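Long-range contacts in uncharacterized protein (Bacteroides ovatus, PDB 4DQA), which is of unknown function but probably binds carbohydrate through a concanavalin A-like lectin/glucanase domain: residues M27-V32 / A129-S134; S41-S46 / S118-L123; S162-A167 / V291-N296. One frame throughout, in Å; residues are numbered along the deposited sequence.

In the fold
Contacts 1 and 2 belong to the N-terminal BT_3987-like domain, contact 3 to the concanavalin A-like domain. Contact 1 packs the two N-terminal sheets face to face. Contact 2 lies about 21 Å away, centre to centre, where strand 43-49 meets the turn after strand 107-117; its nearest atoms stay about 7 Å from contact 1. Both draw on the same pair of sheets: strand 27-35 leads on to 43-49, and 121-122 on to 128-135. Contact 3 lies on the other side of the chain's centre, about 38 Å from contact 1 and 55 Å from contact 2 between centres, and it secures the chain leaving strand 282-289.

Contact 1: M27-V32 / A129-S134; sequences MTFDLV and AYFFFS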
loop_
_atom_site.group_PDB
_atom_site.type_symbol
_atom_site.label_atom_id
_atom_site.label_comp_id
_atom_site.label_asym_id
_atom_site.label_seq_id
_atom_site.Cartn_x
_atom_site.Cartn_y
_atom_site.Cartn_z
HETATM N N MSE A 27 -15.696 9.614 -16.881
HETATM C CA MSE A 27 -15.367 9.083 -18.191
HETATM C C MSE A 27 -16.570 8.366 -18.778
HETATM O O MSE A 27 -17.479 7.972 -18.051
HETATM C CB MSE A 27 -14.161 8.153 -18.129
HETATM C CG MSE A 27 -14.420 6.865 -17.430
HETATM SE SE MSE A 27 -13.048 5.562 -17.870
HETATM C CE MSE A 27 -13.457 5.330 -19.768
ATOM N N THR A 28 -16.570 8.217 -20.097
ATOM C CA THR A 28 -17.652 7.531 -20.781
ATOM C C THR A 28 -17.091 6.378 -21.589
ATOM O O THR A 28 -15.966 6.440 -22.087
ATOM C CB THR A 28 -18.407 8.480 -21.733
ATOM O OG1 THR A 28 -17.485 9.048 -22.674
ATOM C CG2 THR A 28 -19.084 9.584 -20.955
ATOM N N PHE A 29 -17.876 5.315 -21.696
ATOM C CA PHE A 29 -17.545 4.218 -22.586
ATOM C C PHE A 29 -18.803 3.624 -23.221
ATOM O O PHE A 29 -19.935 3.869 -22.764
ATOM C CB PHE A 29 -16.720 3.143 -21.842
ATOM C CG PHE A 29 -17.472 2.427 -20.746
ATOM C CD1 PHE A 29 -18.189 1.281 -21.018
ATOM C CD2 PHE A 29 -17.439 2.885 -19.443
ATOM C CE1 PHE A 29 -18.877 0.607 -20.024
ATOM C CE2 PHE A 29 -18.122 2.204 -18.450
ATOM C CZ PHE A 29 -18.841 1.073 -18.744
ATOM N N ASP A 30 -18.586 2.856 -24.280
ATOM C CA ASP A 30 -19.649 2.294 -25.097
ATOM C C ASP A 30 -20.015 0.919 -24.576
ATOM O O ASP A 30 -19.141 0.125 -24.207
ATOM C CB ASP A 30 -19.194 2.192 -26.553
ATOM C CG ASP A 30 -18.977 3.559 -27.201
ATOM O OD1 ASP A 30 -19.606 4.546 -26.764
ATOM O OD2 ASP A 30 -18.175 3.640 -28.154
ATOM N N LEU A 31 -21.310 0.648 -24.564
ATOM C CA LEU A 31 -21.847 -0.634 -24.154
ATOM C C LEU A 31 -22.684 -1.190 -25.295
ATOM O O LEU A 31 -23.695 -0.578 -25.693
ATOM C CB LEU A 31 -22.698 -0.469 -22.904
ATOM C CG LEU A 31 -23.301 -1.748 -22.346
ATOM C CD1 LEU A 31 -22.180 -2.660 -21.877
ATOM C CD2 LEU A 31 -24.263 -1.381 -21.226
ATOM N N VAL A 32 -22.271 -2.351 -25.806
ATOM C CA VAL A 32 -22.913 -3.010 -26.935
ATOM C C VAL A 32 -23.021 -4.515 -26.695
ATOM O O VAL A 32 -22.041 -5.169 -26.321
ATOM C CB VAL A 32 -22.106 -2.770 -28.228
ATOM C CG1 VAL A 32 -22.717 -3.491 -29.400
ATOM C CG2 VAL A 32 -22.031 -1.283 -28.530
ATOM N N ALA A 129 -20.740 -8.148 -19.072
ATOM C CA ALA A 129 -19.554 -7.497 -19.598
ATOM C C ALA A 129 -18.829 -6.876 -18.401
ATOM O O ALA A 129 -19.465 -6.203 -17.574
ATOM C CB ALA A 129 -19.944 -6.419 -20.612
ATOM N N TYR A 130 -17.519 -7.085 -18.321
ATOM C CA TYR A 130 -16.739 -6.601 -17.185
ATOM C C TYR A 130 -15.833 -5.460 -17.610
ATOM O O TYR A 130 -15.054 -5.587 -18.554
ATOM C CB TYR A 130 -15.887 -7.727 -16.595
ATOM C CG TYR A 130 -16.660 -8.918 -16.093
ATOM C CD1 TYR A 130 -17.085 -9.917 -16.966
ATOM C CD2 TYR A 130 -16.947 -9.068 -14.750
ATOM C CE1 TYR A 130 -17.783 -11.001 -16.521
ATOM C CE2 TYR A 130 -17.634 -10.167 -14.295
ATOM C CZ TYR A 130 -18.072 -11.123 -15.189
ATOM O OH TYR A 130 -18.784 -12.231 -14.745
ATOM N N PHE A 131 -15.992 -4.321 -16.959
ATOM C CA PHE A 131 -15.169 -3.163 -17.233
ATOM C C PHE A 131 -14.300 -2.905 -16.014
ATOM O O PHE A 131 -14.803 -2.706 -14.926
ATOM C CB PHE A 131 -16.061 -1.969 -17.537
ATOM C CG PHE A 131 -16.945 -2.197 -18.740
ATOM C CD1 PHE A 131 -16.486 -1.905 -20.026
ATOM C CD2 PHE A 131 -18.185 -2.766 -18.590
ATOM C CE1 PHE A 131 -17.298 -2.140 -21.137
ATOM C CE2 PHE A 131 -19.000 -3.004 -19.701
ATOM C CZ PHE A 131 -18.545 -2.702 -20.967
ATOM N N PHE A 132 -12.993 -2.934 -16.219
ATOM C CA PHE A 132 -12.040 -2.840 -15.126
ATOM C C PHE A 132 -11.370 -1.473 -15.146
ATOM O O PHE A 132 -11.076 -0.900 -16.209
ATOM C CB PHE A 132 -11.003 -3.943 -15.252
ATOM C CG PHE A 132 -11.574 -5.318 -15.141
ATOM C CD1 PHE A 132 -11.896 -5.842 -13.910
ATOM C CD2 PHE A 132 -11.781 -6.097 -16.262
ATOM C CE1 PHE A 132 -12.407 -7.110 -13.793
ATOM C CE2 PHE A 132 -12.296 -7.367 -16.154
ATOM C CZ PHE A 132 -12.616 -7.879 -14.915
ATOM N N PHE A 133 -11.147 -0.935 -13.951
ATOM C CA PHE A 133 -10.566 0.396 -13.803
ATOM C C PHE A 133 -9.437 0.304 -12.797
ATOM O O PHE A 133 -9.626 -0.147 -11.667
ATOM C CB PHE A 133 -11.625 1.382 -13.322
ATOM C CG PHE A 133 -12.820 1.448 -14.204
ATOM C CD1 PHE A 133 -13.847 0.513 -14.070
ATOM C CD2 PHE A 133 -12.928 2.411 -15.194
ATOM C CE1 PHE A 133 -14.953 0.556 -14.897
ATOM C CE2 PHE A 133 -14.038 2.447 -16.022
ATOM C CZ PHE A 133 -15.042 1.518 -15.875
ATOM N N SER A 134 -8.240 0.687 -13.220
ATOM C CA SER A 134 -7.108 0.667 -12.322
ATOM C C SER A 134 -6.833 2.093 -11.864
ATOM O O SER A 134 -6.948 3.054 -12.637
ATOM C CB SER A 134 -5.894 0.073 -13.020
ATOM O OG SER A 134 -5.673 0.695 -14.275
#
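Phe29 lays one corner of its ring over a face of Phe131, with CE1 3.2 Å above that plane and over its centre. The planes are tilted by 35°, and the ring centroids lie 4.2 Å apart, neither a parallel stack nor an edge-to-face pair. A chi1 of 66° sets the Phe29 ring between its own backbone N and carbonyl carbon, which lets CD1 and CE1 lie against Phe131. Leu31 comes to the same Phe131 ring from its edge, CD1 lying 3.7 Å from CZ near the ring plane. Phe29 CE2 comes to within 4.1 Å of Phe133 CZ, so Phe29 touches both phenylalanines of the opposite strand, Phe131 closely and Phe133 more loosely. At the other end, the selenium of selenomethionine Met27 sits in the plane of the Phe133 ring, SE 3.8 Å from CE2, a Met-aromatic contact made at the edge. Flat rings and the long, flexible selenomethionine chain span the gap between strands whose axes stay 10.3 Å apart. Phe18 and Leu111 close in on the same cluster. Two nearly antiparallel strands (163°) from separate sheets thus contribute to the hydrophobic core between the sheets, consistent with the immunoglobulin-like beta-sandwich of the E-set clan.

Contact 2: S41-S46 / S118-L123; sequences SQVDVS and SSVSTL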
loop_
_atom_site.group_PDB
_atom_site.type_symbol
_atom_site.label_atom_id
_atom_site.label_comp_id
_atom_site.label_asym_id
_atom_site.label_seq_id
_atom_site.Cartn_x
_atom_site.Cartn_y
_atom_site.Cartn_z
ATOM N N SER A 41 -36.724 -9.902 -37.158
ATOM C CA SER A 41 -37.413 -8.834 -36.446
ATOM C C SER A 41 -36.461 -8.135 -35.490
ATOM O O SER A 41 -35.409 -8.658 -35.156
ATOM C CB SER A 41 -38.619 -9.388 -35.694
ATOM O OG SER A 41 -38.225 -10.439 -34.835
ATOM N N GLN A 42 -36.824 -6.930 -35.086
ATOM C CA GLN A 42 -36.049 -6.192 -34.114
ATOM C C GLN A 42 -36.016 -6.972 -32.811
ATOM O O GLN A 42 -37.031 -7.500 -32.364
ATOM C CB GLN A 42 -36.678 -4.822 -33.899
ATOM C CG GLN A 42 -36.020 -3.975 -32.816
ATOM C CD GLN A 42 -36.594 -2.570 -32.786
ATOM O OE1 GLN A 42 -36.628 -1.885 -33.810
ATOM N NE2 GLN A 42 -37.072 -2.144 -31.628
ATOM N N VAL A 43 -34.834 -7.036 -32.203
ATOM C CA VAL A 43 -34.660 -7.650 -30.903
ATOM C C VAL A 43 -34.362 -6.548 -29.891
ATOM O O VAL A 43 -33.412 -5.767 -30.055
ATOM C CB VAL A 43 -33.504 -8.657 -30.917
ATOM C CG1 VAL A 43 -33.084 -9.063 -29.512
ATOM C CG2 VAL A 43 -33.912 -9.882 -31.739
ATOM N N ASP A 44 -35.188 -6.468 -28.857
ATOM C CA ASP A 44 -35.043 -5.435 -27.858
ATOM C C ASP A 44 -34.203 -5.914 -26.691
ATOM O O ASP A 44 -34.298 -7.068 -26.270
ATOM C CB ASP A 44 -36.407 -4.990 -27.367
ATOM C CG ASP A 44 -37.228 -4.367 -28.474
ATOM O OD1 ASP A 44 -36.683 -3.451 -29.138
ATOM O OD2 ASP A 44 -38.388 -4.800 -28.693
ATOM N N VAL A 45 -33.351 -5.029 -26.191
ATOM C CA VAL A 45 -32.477 -5.376 -25.068
ATOM C C VAL A 45 -32.489 -4.287 -24.021
ATOM O O VAL A 45 -32.969 -3.166 -24.246
ATOM C CB VAL A 45 -31.019 -5.648 -25.520
ATOM C CG1 VAL A 45 -30.948 -6.790 -26.533
ATOM C CG2 VAL A 45 -30.356 -4.374 -26.069
ATOM N N SER A 46 -31.998 -4.623 -22.843
ATOM C CA SER A 46 -31.798 -3.613 -21.822
ATOM C C SER A 46 -30.646 -4.014 -20.938
ATOM O O SER A 46 -30.145 -5.140 -21.023
ATOM C CB SER A 46 -33.053 -3.385 -20.994
ATOM O OG SER A 46 -33.319 -4.498 -20.137
ATOM N N SER A 118 -36.233 -8.568 -23.696
ATOM C CA SER A 118 -37.649 -8.885 -23.644
ATOM C C SER A 118 -38.096 -9.652 -24.883
ATOM O O SER A 118 -39.265 -10.051 -24.992
ATOM C CB SER A 118 -38.470 -7.603 -23.477
ATOM O OG SER A 118 -38.259 -6.700 -24.568
ATOM N N SER A 119 -37.186 -9.868 -25.828
ATOM C CA SER A 119 -37.490 -10.495 -27.112
ATOM C C SER A 119 -37.022 -11.935 -27.180
ATOM O O SER A 119 -37.734 -12.809 -27.713
ATOM C CB SER A 119 -36.804 -9.736 -28.263
ATOM O OG SER A 119 -37.326 -8.439 -28.441
ATOM N N VAL A 120 -35.791 -12.168 -26.740
ATOM C CA VAL A 120 -35.184 -13.486 -26.791
ATOM C C VAL A 120 -34.447 -13.778 -25.490
ATOM O O VAL A 120 -34.414 -12.944 -24.581
ATOM C CB VAL A 120 -34.190 -13.603 -27.955
ATOM C CG1 VAL A 120 -34.885 -13.378 -29.282
ATOM C CG2 VAL A 120 -33.054 -12.608 -27.792
ATOM N N SER A 121 -33.834 -14.954 -25.418
ATOM C CA SER A 121 -33.040 -15.346 -24.250
ATOM C C SER A 121 -31.631 -14.788 -24.295
ATOM O O SER A 121 -31.098 -14.518 -25.362
ATOM C CB SER A 121 -32.950 -16.872 -24.180
ATOM O OG SER A 121 -34.194 -17.410 -23.782
ATOM N N THR A 122 -31.013 -14.626 -23.130
ATOM C CA THR A 122 -29.595 -14.330 -23.102
ATOM C C THR A 122 -28.832 -15.597 -22.742
ATOM O O THR A 122 -29.407 -16.554 -22.215
ATOM C CB THR A 122 -29.261 -13.242 -22.085
ATOM O OG1 THR A 122 -29.480 -13.747 -20.767
ATOM C CG2 THR A 122 -30.113 -12.013 -22.311
ATOM N N LEU A 123 -27.536 -15.598 -23.036
ATOM C CA LEU A 123 -26.689 -16.770 -22.813
ATOM C C LEU A 123 -26.008 -16.704 -21.451
ATOM O O LEU A 123 -25.136 -15.872 -21.232
ATOM C CB LEU A 123 -25.634 -16.858 -23.917
HETATM O O HOH W 1 -39.902 -7.088 -26.777
#
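Ser119 and Asp44 make the direct polar link: the backbone N of Asp44 donates to Ser119 OG over 2.9 Å, nearly straight at 175°. It joins the start of strand 43-49 to the turn between strands 107-117 and 121-122 of the BT_3987-like domain. With chi1 at -67°, Ser119 OG is anti to its own carbonyl carbon and faces the edge of strand 43-46. A serine suits this place because its short hydroxyl can accept a strand N-H directly. Ser117, just before the turn, takes the neighbouring backbone groups: its OG bonds to Asp44 O and to the N atoms of Ser119 and Val120.

A second polar connection runs through water. Ser118 OG lies 2.8 Å from water 1, which also gives a weak hydrogen bond to Asp44 OD2 at 3.3 Å. The other carboxylate oxygen, OD1, receives Gln42 NE2 at 2.8 Å on its syn lone pair, with OD1 close to the amide plane. Gln42 is the firmer hold on the carboxylate, the water a weak second one, and together they may restrain its rotation.

The apolar contact is a single valine pair. Val43 CG1 meets Val120 CG2 at 3.9 Å, the two branched side chains crossing at about a right angle, and Val9 packs against both.

The chemistry implies a turn held to a strand edge by small hydroxyls and one water, with a valine pair packed beside Val9.

Contact 3: S162-A167 / V291-N296; sequences SFTYEA and VARTEN
Thr164 OG1 joins the strand to the loop by two hydrogen bonds, giving its proton to Val291 O at 2.7 Å and accepting the backbone N-H of Arg293 at 2.9 Å and 166°. The first bond lies in the carbonyl plane on a lone pair of Val291 O. A chi1 of -57° puts OG1 anti to the carbonyl carbon of Thr164, turned to the loop between those two backbone groups. Threonine fits because one hydroxyl can serve as donor and acceptor together.

Farther along the strand, water 2 lies 2.8 Å from Glu166 OE2, to which it probably donates, and accepts from Arg293 NE at 2.9 Å. The water sits in the guanidinium plane, at its edge. Glu166 OE2 also forms a salt bridge with Arg287 and accepts a hydrogen bond from Trp289 NE1; Trp289 is in cation-pi contact with Arg293.

Packing completes the join. Arg293 bends at chi2 and chi3, and its CG lies 4.0 Å from Thr164 CB, the side chains crossing at about a right angle. Ser162 CB rests 3.8 Å from the N of Ala292, while its OG turns to Gln232.

Strands 163-171 and 282-289 pair in the antiparallel sheet of the concanavalin A-like domain, and the buried Thr164 hydroxyl continues their link into the loop before helix 295-300. Arg287 is probably the main partner of the Glu166 charge, with Arg293 adding a water-mediated, more distant influence.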
loop_
_atom_site.group_PDB
_atom_site.type_symbol
_atom_site.label_atom_id
_atom_site.label_comp_id
_atom_site.label_asym_id
_atom_site.label_seq_id
_atom_site.Cartn_x
_atom_site.Cartn_y
_atom_site.Cartn_z
ATOM N N SER A 162 6.008 -9.927 20.040
ATOM C CA SER A 162 6.221 -9.958 18.600
ATOM C C SER A 162 6.081 -8.539 18.063
ATOM O O SER A 162 5.275 -7.751 18.561
ATOM C CB SER A 162 5.221 -10.869 17.923
ATOM O OG SER A 162 5.392 -12.193 18.423
ATOM N N PHE A 163 6.890 -8.186 17.076
ATOM C CA PHE A 163 6.818 -6.831 16.555
ATOM C C PHE A 163 7.439 -6.737 15.179
ATOM O O PHE A 163 8.097 -7.669 14.701
ATOM C CB PHE A 163 7.516 -5.860 17.508
ATOM C CG PHE A 163 9.002 -5.989 17.494
ATOM C CD1 PHE A 163 9.619 -6.945 18.271
ATOM C CD2 PHE A 163 9.774 -5.189 16.666
ATOM C CE1 PHE A 163 10.996 -7.110 18.249
ATOM C CE2 PHE A 163 11.164 -5.345 16.641
ATOM C CZ PHE A 163 11.758 -6.315 17.431
ATOM N N THR A 164 7.195 -5.584 14.566
ATOM C CA THR A 164 7.750 -5.228 13.260
ATOM C C THR A 164 8.120 -3.768 13.248
ATOM O O THR A 164 7.350 -2.912 13.705
ATOM C CB THR A 164 6.717 -5.461 12.143
ATOM O OG1 THR A 164 6.288 -6.817 12.164
ATOM C CG2 THR A 164 7.307 -5.153 10.774
ATOM N N TYR A 165 9.302 -3.475 12.713
ATOM C CA TYR A 165 9.657 -2.121 12.302
ATOM C C TYR A 165 9.708 -2.168 10.789
ATOM O O TYR A 165 10.289 -3.101 10.235
ATOM C CB TYR A 165 11.071 -1.724 12.731
ATOM C CG TYR A 165 11.391 -1.598 14.206
ATOM C CD1 TYR A 165 10.409 -1.599 15.187
ATOM C CD2 TYR A 165 12.726 -1.450 14.612
ATOM C CE1 TYR A 165 10.736 -1.455 16.530
ATOM C CE2 TYR A 165 13.063 -1.315 15.952
ATOM C CZ TYR A 165 12.071 -1.302 16.908
ATOM O OH TYR A 165 12.391 -1.167 18.247
ATOM N N GLU A 166 9.178 -1.166 10.110
ATOM C CA GLU A 166 9.355 -1.099 8.653
ATOM C C GLU A 166 9.366 0.335 8.174
ATOM O O GLU A 166 8.830 1.227 8.826
ATOM C CB GLU A 166 8.338 -1.913 7.860
ATOM C CG GLU A 166 6.917 -1.484 8.076
ATOM C CD GLU A 166 5.913 -2.226 7.203
ATOM O OE1 GLU A 166 6.284 -2.642 6.091
ATOM O OE2 GLU A 166 4.724 -2.352 7.606
ATOM N N ALA A 167 10.026 0.554 7.048
ATOM C CA ALA A 167 10.079 1.879 6.422
ATOM C C ALA A 167 10.552 1.759 4.998
ATOM O O ALA A 167 11.300 0.832 4.640
ATOM C CB ALA A 167 11.029 2.774 7.159
ATOM N N VAL A 291 2.824 -6.930 16.062
ATOM C CA VAL A 291 2.834 -8.295 15.566
ATOM C C VAL A 291 4.014 -8.462 14.626
ATOM O O VAL A 291 4.581 -7.453 14.159
ATOM C CB VAL A 291 1.551 -8.616 14.778
ATOM C CG1 VAL A 291 0.348 -8.475 15.691
ATOM C CG2 VAL A 291 1.408 -7.722 13.538
ATOM N N ALA A 292 4.390 -9.710 14.360
ATOM C CA ALA A 292 5.370 -10.000 13.330
ATOM C C ALA A 292 4.620 -10.072 12.003
ATOM O O ALA A 292 3.846 -11.004 11.763
ATOM C CB ALA A 292 6.095 -11.329 13.608
ATOM N N ARG A 293 4.826 -9.087 11.137
ATOM C CA ARG A 293 4.170 -9.110 9.856
ATOM C C ARG A 293 4.790 -10.204 8.996
ATOM O O ARG A 293 6.011 -10.400 9.002
ATOM C CB ARG A 293 4.314 -7.743 9.177
ATOM C CG ARG A 293 3.613 -6.612 9.912
ATOM C CD ARG A 293 2.113 -6.656 9.703
ATOM N NE ARG A 293 1.777 -6.028 8.440
ATOM C CZ ARG A 293 0.548 -5.954 7.947
ATOM N NH1 ARG A 293 -0.461 -6.529 8.579
ATOM N NH2 ARG A 293 0.345 -5.321 6.804
ATOM N N THR A 294 3.969 -10.906 8.256
ATOM C CA THR A 294 4.479 -11.971 7.409
ATOM C C THR A 294 5.186 -11.348 6.192
ATOM O O THR A 294 4.991 -10.159 5.882
ATOM C CB THR A 294 3.349 -12.869 6.905
ATOM O OG1 THR A 294 2.493 -12.118 6.042
ATOM C CG2 THR A 294 2.496 -13.437 8.075
ATOM N N GLU A 295 5.997 -12.151 5.501
ATOM C CA GLU A 295 6.646 -11.700 4.258
ATOM C C GLU A 295 5.609 -11.166 3.279
ATOM O O GLU A 295 5.820 -10.128 2.651
ATOM C CB GLU A 295 7.394 -12.851 3.582
ATOM C CG GLU A 295 8.549 -13.382 4.352
ATOM C CD GLU A 295 9.477 -14.219 3.482
ATOM O OE1 GLU A 295 9.336 -14.165 2.235
ATOM O OE2 GLU A 295 10.335 -14.930 4.053
ATOM N N ASN A 296 4.497 -11.877 3.137
ATOM C CA ASN A 296 3.454 -11.454 2.216
ATOM C C ASN A 296 2.837 -10.130 2.640
ATOM O O ASN A 296 2.546 -9.277 1.809
ATOM C CB ASN A 296 2.374 -12.512 2.078
ATOM C CG ASN A 296 2.838 -13.694 1.265
ATOM O OD1 ASN A 296 3.772 -13.585 0.474
ATOM N ND2 ASN A 296 2.186 -14.830 1.447
HETATM O O HOH W 2 3.160 -4.353 6.496
#